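UDP-N-Acetylglucosamine 2-Epimerase (Thermus thermophilus, PDB 1V4V) probably interconverts UDP-N-acetylglucosamine and UDP-N-acetylmannosamine by inverting the sugar at C2, as a homodimer of two-domain GT-B-type subunits. Local coordinates at residues N139-D144 with L162-R167; L156-L161 with K166-I171; R208-L213 with V279-G284. All coordinates share one frame; numbering follows the deposited sequence.

Contact 1: residues N139-D144 with L162-R167; sequences NRRLTD and LKEGKR
K166 lays its aliphatic end against the last backbone carbonyl of 139-144, with CE 3.3 Å from D144 O, and its ammonium group completes the approach: NZ donates to D144 O at 2.7 Å. The C=O...N angle of 172° makes this an almost head-on bond. Bends at chi2 (-61°) and chi3 (-69°) fold the lysine chain back to that carbonyl, and T147 O is a second acceptor for NZ. The CA atoms of D144 and K166 stay 8.1 Å apart, so side chains span the gap. E164 extends its chain fully, its OE1 lying 3.5 Å from R141 CG where the two side chains cross nearly at right angles. The charge pairing with R141 is long, OE1 to NE 4.0 Å, and no N-H points at the oxygen; R126 is the stronger partner, in salt bridges to both E164 and D144. One water joins R141 O (2.7 Å) to E164 OE2 (2.8 Å). G165, at positive phi, is the C' residue of a Schellman motif, with its N bonded to L162 O. The contact therefore sets the Schellman-capped end of helix 155-162 against helix 136-146 in a Rossmann-like domain of the GT-B fold.

Contact 2: residues L156-L161 with K166-I171; sequences LAKANL and KREEGI
The backbone of 156-161 is helical and that of 166-171 doubles back beside it, through a short 3-10 turn at 168-170, so that the CA atoms of L161 and K166 lie 5.5 Å apart and those of K158 and I171 6.8 Å. The near end is fastened by K166 N donating to L161 O at 3.2 Å, with an N-H...O angle of 151°; this is the outer bond of the Schellman motif. The CB and CG of K166 also rest on that carbonyl oxygen before the rest of the chain turns off toward D144.

At the far end K158 carries the polar contact. Its CG stands anti to the backbone N (chi1 172°) and the chain stays fully extended, which carries NZ past I171 to the carboxylate of E168. NZ meets E168 OE2 at 2.8 Å on the syn side, close to the carboxylate plane, in a hydrogen-bonded salt bridge between side chains that cross at about a right angle. E168 starts away from the helix and reaches it through a bend at chi2 (-83°). A water accepts from K158 NZ and lies within hydrogen-bonding distance of I171 O, bridging the two and giving the ammonium a second link to the same loop.

Beneath the salt bridge the contact is apolar. I171 uses two branches: CG2 lies 3.7 Å from K158 CG, against the methylenes of the lysine, while CD1 packs 3.7 Å from L161 CB.

Around this patch, L161 also touches D150 of strand 149-152 and R126, and G170 pairs through its backbone with D150. The two segments thus form the return from helix 155-162 into strand 171-173, beside strand 149-152 at the edge of the parallel sheet.

Contact 3: residues R208-L213 with V279-G284; sequences RENWPL and VTDSGG
This is a small, buried polar contact, one side chain from each segment, between the loop that follows strand 200-203 and the turn where strand 275-280 passes into helix 283-291. N210 and D281 approach from opposite directions with their CA atoms 8.2 Å apart, and the two segments bury just 79 Å² between them. N210 ND2 donates to D281 OD1 at 3.3 Å, using the anti lone pair of that oxygen. The bond is bent, with an N-H...O angle of 137°, and the acceptor sits 31° out of the amide plane, which argues for a modest interaction. ND2 also bonds to L299 O, so the amide reaches from D281 to L299, just past the end of strand 296-298.

D281 has firmer company elsewhere. With CG placed between its own N and carbonyl carbon (chi1 64°), its carboxylate accepts backbone N-H groups of the other loop: R207 N on OD1 and H206 N on OD2. N210 adds a third donor, so the carboxylate is held by three N-H groups.

The turn itself is ordered locally: S282 N donates to T280 OG1 at 3.0 Å, an ST turn, and S282 OG caps the helix by accepting from L285 N. A loop tied by backbone N-H groups to an N-capped strand-to-helix turn, at the C-terminal ends of adjacent parallel strands, is in keeping with the Rossmann-like C-terminal domain of the GT-B fold.

In the fold
From the N terminus, the chain runs through the first five strands of the seven-stranded sheet to helix 136-146, where contact 1 opens. It crosses strand 149-152, then contact 2 opens on helix 155-162, within the loop of contact 1, and closes slightly later, so the two overlap instead of nesting and end on the same stretch; they share K166 and R167, and their centres lie 8 Å apart. Together they tie two helices to the approach to edge strand 171-173. Contact 3 comes later in series, in the six-stranded domain: 65 residues lie between its segments, and it joins the exits of neighbouring strands 200-203 and 275-280. Its centre is 36 Å from the other two, with nearest atoms about 18 Å apart.

Contact 1: residues N139-D144 with L162-R167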
loop_
_atom_site.group_PDB
_atom_site.type_symbol
_atom_site.label_atom_id
_atom_site.label_comp_id
_atom_site.label_asym_id
_atom_site.label_seq_id
_atom_site.Cartn_x
_atom_site.Cartn_y
_atom_site.Cartn_z
ATOM N N ASN A 139 -0.285 5.714 4.074
ATOM C CA ASN A 139 0.505 4.657 4.703
ATOM C C ASN A 139 -0.293 3.384 4.952
ATOM O O ASN A 139 0.165 2.277 4.623
ATOM C CB ASN A 139 1.098 5.120 6.042
ATOM C CG ASN A 139 2.199 6.152 5.882
ATOM O OD1 ASN A 139 2.796 6.289 4.815
ATOM N ND2 ASN A 139 2.488 6.873 6.964
ATOM N N ARG A 140 -1.484 3.522 5.531
ATOM C CA ARG A 140 -2.273 2.336 5.826
ATOM C C ARG A 140 -2.825 1.652 4.591
ATOM O O ARG A 140 -2.893 0.428 4.545
ATOM C CB ARG A 140 -3.387 2.656 6.837
ATOM C CG ARG A 140 -4.225 3.875 6.545
ATOM C CD ARG A 140 -4.882 4.345 7.841
ATOM N NE ARG A 140 -5.772 5.479 7.638
ATOM C CZ ARG A 140 -6.230 6.252 8.618
ATOM N NH1 ARG A 140 -7.040 7.264 8.342
ATOM N NH2 ARG A 140 -5.866 6.022 9.875
ATOM N N ARG A 141 -3.194 2.427 3.575
ATOM C CA ARG A 141 -3.700 1.824 2.351
ATOM C C ARG A 141 -2.569 1.063 1.650
ATOM O O ARG A 141 -2.780 -0.040 1.145
ATOM C CB ARG A 141 -4.280 2.896 1.429
ATOM C CG ARG A 141 -5.611 3.443 1.927
ATOM C CD ARG A 141 -6.140 4.532 1.010
ATOM N NE ARG A 141 -6.275 4.057 -0.361
ATOM C CZ ARG A 141 -6.686 4.812 -1.374
ATOM N NH1 ARG A 141 -7.009 6.084 -1.165
ATOM N NH2 ARG A 141 -6.751 4.301 -2.596
ATOM N N LEU A 142 -1.373 1.651 1.637
ATOM C CA LEU A 142 -0.211 1.007 1.018
ATOM C C LEU A 142 0.107 -0.288 1.770
ATOM O O LEU A 142 0.306 -1.338 1.163
ATOM C CB LEU A 142 1.004 1.938 1.062
ATOM C CG LEU A 142 0.971 3.174 0.154
ATOM C CD1 LEU A 142 2.137 4.092 0.505
ATOM C CD2 LEU A 142 1.047 2.743 -1.326
ATOM N N THR A 143 0.150 -0.208 3.098
ATOM C CA THR A 143 0.432 -1.385 3.908
ATOM C C THR A 143 -0.563 -2.511 3.640
ATOM O O THR A 143 -0.173 -3.679 3.523
ATOM C CB THR A 143 0.405 -1.049 5.411
ATOM O OG1 THR A 143 1.409 -0.067 5.697
ATOM C CG2 THR A 143 0.684 -2.305 6.250
ATOM N N ASP A 144 -1.844 -2.169 3.523
ATOM C CA ASP A 144 -2.856 -3.194 3.286
ATOM C C ASP A 144 -2.821 -3.823 1.904
ATOM O O ASP A 144 -3.373 -4.898 1.695
ATOM C CB ASP A 144 -4.251 -2.656 3.601
ATOM C CG ASP A 144 -4.446 -2.432 5.087
ATOM O OD1 ASP A 144 -3.725 -3.085 5.870
ATOM O OD2 ASP A 144 -5.309 -1.617 5.471
ATOM N N LEU A 162 -12.690 -4.444 2.260
ATOM C CA LEU A 162 -13.307 -5.100 1.115
ATOM C C LEU A 162 -13.429 -4.091 -0.019
ATOM O O LEU A 162 -13.231 -4.419 -1.185
ATOM C CB LEU A 162 -14.698 -5.628 1.493
ATOM C CG LEU A 162 -14.728 -6.793 2.484
ATOM C CD1 LEU A 162 -16.154 -7.034 2.962
ATOM C CD2 LEU A 162 -14.166 -8.040 1.819
ATOM N N LYS A 163 -13.745 -2.856 0.347
ATOM C CA LYS A 163 -13.906 -1.770 -0.608
ATOM C C LYS A 163 -12.596 -1.450 -1.328
ATOM O O LYS A 163 -12.598 -0.780 -2.362
ATOM C CB LYS A 163 -14.432 -0.532 0.124
ATOM C CG LYS A 163 -14.637 0.695 -0.744
ATOM C CD LYS A 163 -15.101 1.882 0.094
ATOM C CE LYS A 163 -14.089 2.220 1.182
ATOM N NZ LYS A 163 -14.527 3.354 2.041
ATOM N N GLU A 164 -11.479 -1.934 -0.788
ATOM C CA GLU A 164 -10.173 -1.691 -1.391
ATOM C C GLU A 164 -9.631 -2.913 -2.126
ATOM O O GLU A 164 -8.446 -2.975 -2.459
ATOM C CB GLU A 164 -9.172 -1.236 -0.321
ATOM C CG GLU A 164 -9.482 0.132 0.254
ATOM C CD GLU A 164 -8.481 0.588 1.303
ATOM O OE1 GLU A 164 -8.639 1.718 1.805
ATOM O OE2 GLU A 164 -7.543 -0.176 1.630
ATOM N N GLY A 165 -10.498 -3.891 -2.369
ATOM C CA GLY A 165 -10.072 -5.081 -3.085
ATOM C C GLY A 165 -9.574 -6.235 -2.237
ATOM O O GLY A 165 -9.156 -7.260 -2.773
ATOM N N LYS A 166 -9.603 -6.077 -0.918
ATOM C CA LYS A 166 -9.156 -7.145 -0.034
ATOM C C LYS A 166 -10.218 -8.237 -0.057
ATOM O O LYS A 166 -11.410 -7.951 -0.067
ATOM C CB LYS A 166 -8.968 -6.622 1.394
ATOM C CG LYS A 166 -7.970 -5.475 1.514
ATOM C CD LYS A 166 -6.568 -5.882 1.069
ATOM C CE LYS A 166 -5.944 -6.877 2.031
ATOM N NZ LYS A 166 -4.571 -7.262 1.614
ATOM N N ARG A 167 -9.778 -9.488 -0.074
ATOM C CA ARG A 167 -10.689 -10.624 -0.109
ATOM C C ARG A 167 -11.128 -11.042 1.292
ATOM O O ARG A 167 -10.405 -10.835 2.267
ATOM C CB ARG A 167 -10.012 -11.803 -0.810
ATOM C CG ARG A 167 -9.644 -11.519 -2.256
ATOM C CD ARG A 167 -8.655 -12.541 -2.785
ATOM N NE ARG A 167 -7.414 -12.531 -2.016
ATOM C CZ ARG A 167 -6.305 -13.169 -2.377
ATOM N NH1 ARG A 167 -6.280 -13.872 -3.503
ATOM N NH2 ARG A 167 -5.221 -13.103 -1.615
HETATM O O HOH W 1 -5.204 -0.935 0.231
#

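Contact 2: residues L156-L161 with K166-I171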
loop_
_atom_site.group_PDB
_atom_site.type_symbol
_atom_site.label_atom_id
_atom_site.label_comp_id
_atom_site.label_asym_id
_atom_site.label_seq_id
_atom_site.Cartn_x
_atom_site.Cartn_y
_atom_site.Cartn_z
ATOM N N LEU A 156 -17.080 -2.373 10.395
ATOM C CA LEU A 156 -16.907 -1.221 9.519
ATOM C C LEU A 156 -15.507 -1.227 8.903
ATOM O O LEU A 156 -15.334 -0.935 7.714
ATOM C CB LEU A 156 -17.119 0.078 10.296
ATOM C CG LEU A 156 -16.817 1.367 9.525
ATOM C CD1 LEU A 156 -17.723 1.467 8.304
ATOM C CD2 LEU A 156 -17.012 2.564 10.438
ATOM N N ALA A 157 -14.508 -1.552 9.715
ATOM C CA ALA A 157 -13.136 -1.605 9.229
ATOM C C ALA A 157 -13.038 -2.677 8.146
ATOM O O ALA A 157 -12.376 -2.479 7.126
ATOM C CB ALA A 157 -12.176 -1.914 10.376
ATOM N N LYS A 158 -13.707 -3.805 8.367
ATOM C CA LYS A 158 -13.703 -4.891 7.393
ATOM C C LYS A 158 -14.358 -4.408 6.104
ATOM O O LYS A 158 -13.882 -4.706 5.008
ATOM C CB LYS A 158 -14.467 -6.106 7.929
ATOM C CG LYS A 158 -14.663 -7.215 6.898
ATOM C CD LYS A 158 -15.361 -8.440 7.477
ATOM C CE LYS A 158 -15.599 -9.487 6.392
ATOM N NZ LYS A 158 -16.233 -10.730 6.908
ATOM N N ALA A 159 -15.446 -3.657 6.244
ATOM C CA ALA A 159 -16.158 -3.132 5.083
ATOM C C ALA A 159 -15.247 -2.212 4.271
ATOM O O ALA A 159 -15.322 -2.191 3.045
ATOM C CB ALA A 159 -17.404 -2.384 5.522
ATOM N N ASN A 160 -14.391 -1.454 4.953
ATOM C CA ASN A 160 -13.464 -0.559 4.262
ATOM C C ASN A 160 -12.442 -1.368 3.467
ATOM O O ASN A 160 -12.136 -1.051 2.315
ATOM C CB ASN A 160 -12.715 0.340 5.252
ATOM C CG ASN A 160 -13.605 1.401 5.871
ATOM O OD1 ASN A 160 -14.603 1.809 5.281
ATOM N ND2 ASN A 160 -13.234 1.867 7.056
ATOM N N LEU A 161 -11.919 -2.423 4.085
ATOM C CA LEU A 161 -10.924 -3.268 3.442
ATOM C C LEU A 161 -11.459 -3.945 2.189
ATOM O O LEU A 161 -10.768 -4.012 1.173
ATOM C CB LEU A 161 -10.406 -4.310 4.438
ATOM C CG LEU A 161 -9.582 -3.692 5.574
ATOM C CD1 LEU A 161 -9.358 -4.712 6.683
ATOM C CD2 LEU A 161 -8.257 -3.188 5.019
ATOM N N LYS A 166 -9.603 -6.077 -0.918
ATOM C CA LYS A 166 -9.156 -7.145 -0.034
ATOM C C LYS A 166 -10.218 -8.237 -0.057
ATOM O O LYS A 166 -11.410 -7.951 -0.067
ATOM C CB LYS A 166 -8.968 -6.622 1.394
ATOM C CG LYS A 166 -7.970 -5.475 1.514
ATOM C CD LYS A 166 -6.568 -5.882 1.069
ATOM C CE LYS A 166 -5.944 -6.877 2.031
ATOM N NZ LYS A 166 -4.571 -7.262 1.614
ATOM N N ARG A 167 -9.778 -9.488 -0.074
ATOM C CA ARG A 167 -10.689 -10.624 -0.109
ATOM C C ARG A 167 -11.128 -11.042 1.292
ATOM O O ARG A 167 -10.405 -10.835 2.267
ATOM C CB ARG A 167 -10.012 -11.803 -0.810
ATOM C CG ARG A 167 -9.644 -11.519 -2.256
ATOM C CD ARG A 167 -8.655 -12.541 -2.785
ATOM N NE ARG A 167 -7.414 -12.531 -2.016
ATOM C CZ ARG A 167 -6.305 -13.169 -2.377
ATOM N NH1 ARG A 167 -6.280 -13.872 -3.503
ATOM N NH2 ARG A 167 -5.221 -13.103 -1.615
ATOM N N GLU A 168 -12.314 -11.637 1.372
ATOM C CA GLU A 168 -12.884 -12.106 2.632
ATOM C C GLU A 168 -11.934 -12.969 3.455
ATOM O O GLU A 168 -11.737 -12.727 4.645
ATOM C CB GLU A 168 -14.164 -12.902 2.359
ATOM C CG GLU A 168 -15.401 -12.055 2.140
ATOM C CD GLU A 168 -16.046 -11.622 3.444
ATOM O OE1 GLU A 168 -16.999 -10.816 3.395
ATOM O OE2 GLU A 168 -15.607 -12.096 4.515
ATOM N N GLU A 169 -11.351 -13.980 2.819
ATOM C CA GLU A 169 -10.448 -14.896 3.506
ATOM C C GLU A 169 -9.239 -14.184 4.102
ATOM O O GLU A 169 -8.595 -14.696 5.013
ATOM C CB GLU A 169 -9.981 -15.992 2.540
ATOM C CG GLU A 169 -8.846 -15.577 1.620
ATOM C CD GLU A 169 -7.490 -16.004 2.150
ATOM O OE1 GLU A 169 -6.469 -15.433 1.711
ATOM O OE2 GLU A 169 -7.446 -16.923 2.998
ATOM N N GLY A 170 -8.937 -13.000 3.585
ATOM C CA GLY A 170 -7.798 -12.254 4.082
ATOM C C GLY A 170 -8.129 -11.264 5.183
ATOM O O GLY A 170 -7.282 -10.449 5.555
ATOM N N ILE A 171 -9.353 -11.320 5.701
ATOM C CA ILE A 171 -9.768 -10.407 6.766
ATOM C C ILE A 171 -10.388 -11.164 7.935
ATOM O O ILE A 171 -11.207 -12.060 7.738
ATOM C CB ILE A 171 -10.820 -9.396 6.269
ATOM C CG1 ILE A 171 -10.292 -8.643 5.045
ATOM C CG2 ILE A 171 -11.170 -8.418 7.390
ATOM C CD1 ILE A 171 -11.350 -7.839 4.326
HETATM O O HOH W 2 -13.850 -11.443 8.545
#

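Contact 3: residues R208-L213 with V279-G284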
loop_
_atom_site.group_PDB
_atom_site.type_symbol
_atom_site.label_atom_id
_atom_site.label_comp_id
_atom_site.label_asym_id
_atom_site.label_seq_id
_atom_site.Cartn_x
_atom_site.Cartn_y
_atom_site.Cartn_z
ATOM N N ARG A 208 -9.355 19.664 29.254
ATOM C CA ARG A 208 -9.043 21.086 29.242
ATOM C C ARG A 208 -10.250 22.017 29.243
ATOM O O ARG A 208 -10.217 23.059 29.892
ATOM C CB ARG A 208 -8.148 21.435 28.052
ATOM C CG ARG A 208 -7.450 22.767 28.242
ATOM C CD ARG A 208 -7.039 23.412 26.933
ATOM N NE ARG A 208 -6.423 24.716 27.165
ATOM C CZ ARG A 208 -6.990 25.699 27.860
ATOM N NH1 ARG A 208 -8.193 25.533 28.395
ATOM N NH2 ARG A 208 -6.353 26.851 28.025
ATOM N N GLU A 209 -11.311 21.655 28.524
ATOM C CA GLU A 209 -12.496 22.508 28.477
ATOM C C GLU A 209 -13.215 22.589 29.821
ATOM O O GLU A 209 -13.910 23.565 30.100
ATOM C CB GLU A 209 -13.477 22.031 27.397
ATOM C CG GLU A 209 -14.131 20.686 27.659
ATOM C CD GLU A 209 -15.286 20.417 26.713
ATOM O OE1 GLU A 209 -16.286 21.164 26.769
ATOM O OE2 GLU A 209 -15.198 19.466 25.910
ATOM N N ASN A 210 -13.051 21.565 30.650
ATOM C CA ASN A 210 -13.679 21.543 31.969
ATOM C C ASN A 210 -12.832 22.308 32.992
ATOM O O ASN A 210 -13.267 22.533 34.118
ATOM C CB ASN A 210 -13.874 20.099 32.452
ATOM C CG ASN A 210 -15.162 19.466 31.934
ATOM O OD1 ASN A 210 -15.920 20.087 31.188
ATOM N ND2 ASN A 210 -15.413 18.221 32.337
ATOM N N TRP A 211 -11.626 22.708 32.591
ATOM C CA TRP A 211 -10.711 23.448 33.471
ATOM C C TRP A 211 -11.392 24.418 34.430
ATOM O O TRP A 211 -11.273 24.285 35.650
ATOM C CB TRP A 211 -9.696 24.257 32.646
ATOM C CG TRP A 211 -8.467 23.543 32.188
ATOM C CD1 TRP A 211 -7.465 24.071 31.422
ATOM C CD2 TRP A 211 -8.084 22.192 32.468
ATOM N NE1 TRP A 211 -6.485 23.138 31.209
ATOM C CE2 TRP A 211 -6.837 21.975 31.840
ATOM C CE3 TRP A 211 -8.669 21.144 33.186
ATOM C CZ2 TRP A 211 -6.167 20.753 31.909
ATOM C CZ3 TRP A 211 -8.003 19.933 33.254
ATOM C CH2 TRP A 211 -6.765 19.747 32.619
ATOM N N PRO A 212 -12.113 25.413 33.888
ATOM C CA PRO A 212 -12.813 26.423 34.685
ATOM C C PRO A 212 -13.987 25.932 35.522
ATOM O O PRO A 212 -14.535 26.691 36.320
ATOM C CB PRO A 212 -13.239 27.447 33.635
ATOM C CG PRO A 212 -13.536 26.584 32.458
ATOM C CD PRO A 212 -12.364 25.632 32.449
ATOM N N LEU A 213 -14.368 24.671 35.336
ATOM C CA LEU A 213 -15.476 24.088 36.087
ATOM C C LEU A 213 -14.943 23.174 37.185
ATOM O O LEU A 213 -15.705 22.684 38.017
ATOM C CB LEU A 213 -16.366 23.248 35.165
ATOM C CG LEU A 213 -16.882 23.858 33.864
ATOM C CD1 LEU A 213 -17.786 22.828 33.177
ATOM C CD2 LEU A 213 -17.644 25.143 34.148
ATOM N N VAL A 279 -15.101 7.738 37.913
ATOM C CA VAL A 279 -15.689 9.041 37.618
ATOM C C VAL A 279 -14.640 9.733 36.754
ATOM O O VAL A 279 -13.487 9.863 37.164
ATOM C CB VAL A 279 -15.912 9.869 38.901
ATOM C CG1 VAL A 279 -16.457 11.256 38.545
ATOM C CG2 VAL A 279 -16.883 9.139 39.828
ATOM N N THR A 280 -15.019 10.174 35.559
ATOM C CA THR A 280 -14.036 10.818 34.693
ATOM C C THR A 280 -14.667 11.735 33.655
ATOM O O THR A 280 -15.889 11.796 33.525
ATOM C CB THR A 280 -13.207 9.752 33.944
ATOM O OG1 THR A 280 -12.164 10.386 33.197
ATOM C CG2 THR A 280 -14.101 8.964 32.971
ATOM N N ASP A 281 -13.824 12.460 32.926
ATOM C CA ASP A 281 -14.299 13.326 31.853
ATOM C C ASP A 281 -13.434 13.040 30.637
ATOM O O ASP A 281 -13.441 13.780 29.654
ATOM C CB ASP A 281 -14.218 14.811 32.243
ATOM C CG ASP A 281 -12.793 15.296 32.464
ATOM O OD1 ASP A 281 -12.629 16.508 32.708
ATOM O OD2 ASP A 281 -11.846 14.485 32.399
ATOM N N SER A 282 -12.701 11.935 30.719
ATOM C CA SER A 282 -11.804 11.497 29.654
ATOM C C SER A 282 -12.349 10.312 28.866
ATOM O O SER A 282 -12.733 9.299 29.442
ATOM C CB SER A 282 -10.447 11.113 30.246
ATOM O OG SER A 282 -9.693 10.338 29.327
ATOM N N GLY A 283 -12.372 10.439 27.543
ATOM C CA GLY A 283 -12.860 9.355 26.712
ATOM C C GLY A 283 -11.954 8.141 26.807
ATOM O O GLY A 283 -12.424 7.005 26.848
ATOM N N GLY A 284 -10.648 8.382 26.851
ATOM C CA GLY A 284 -9.698 7.286 26.941
ATOM C C GLY A 284 -9.867 6.467 28.209
ATOM O O GLY A 284 -9.874 5.234 28.175
#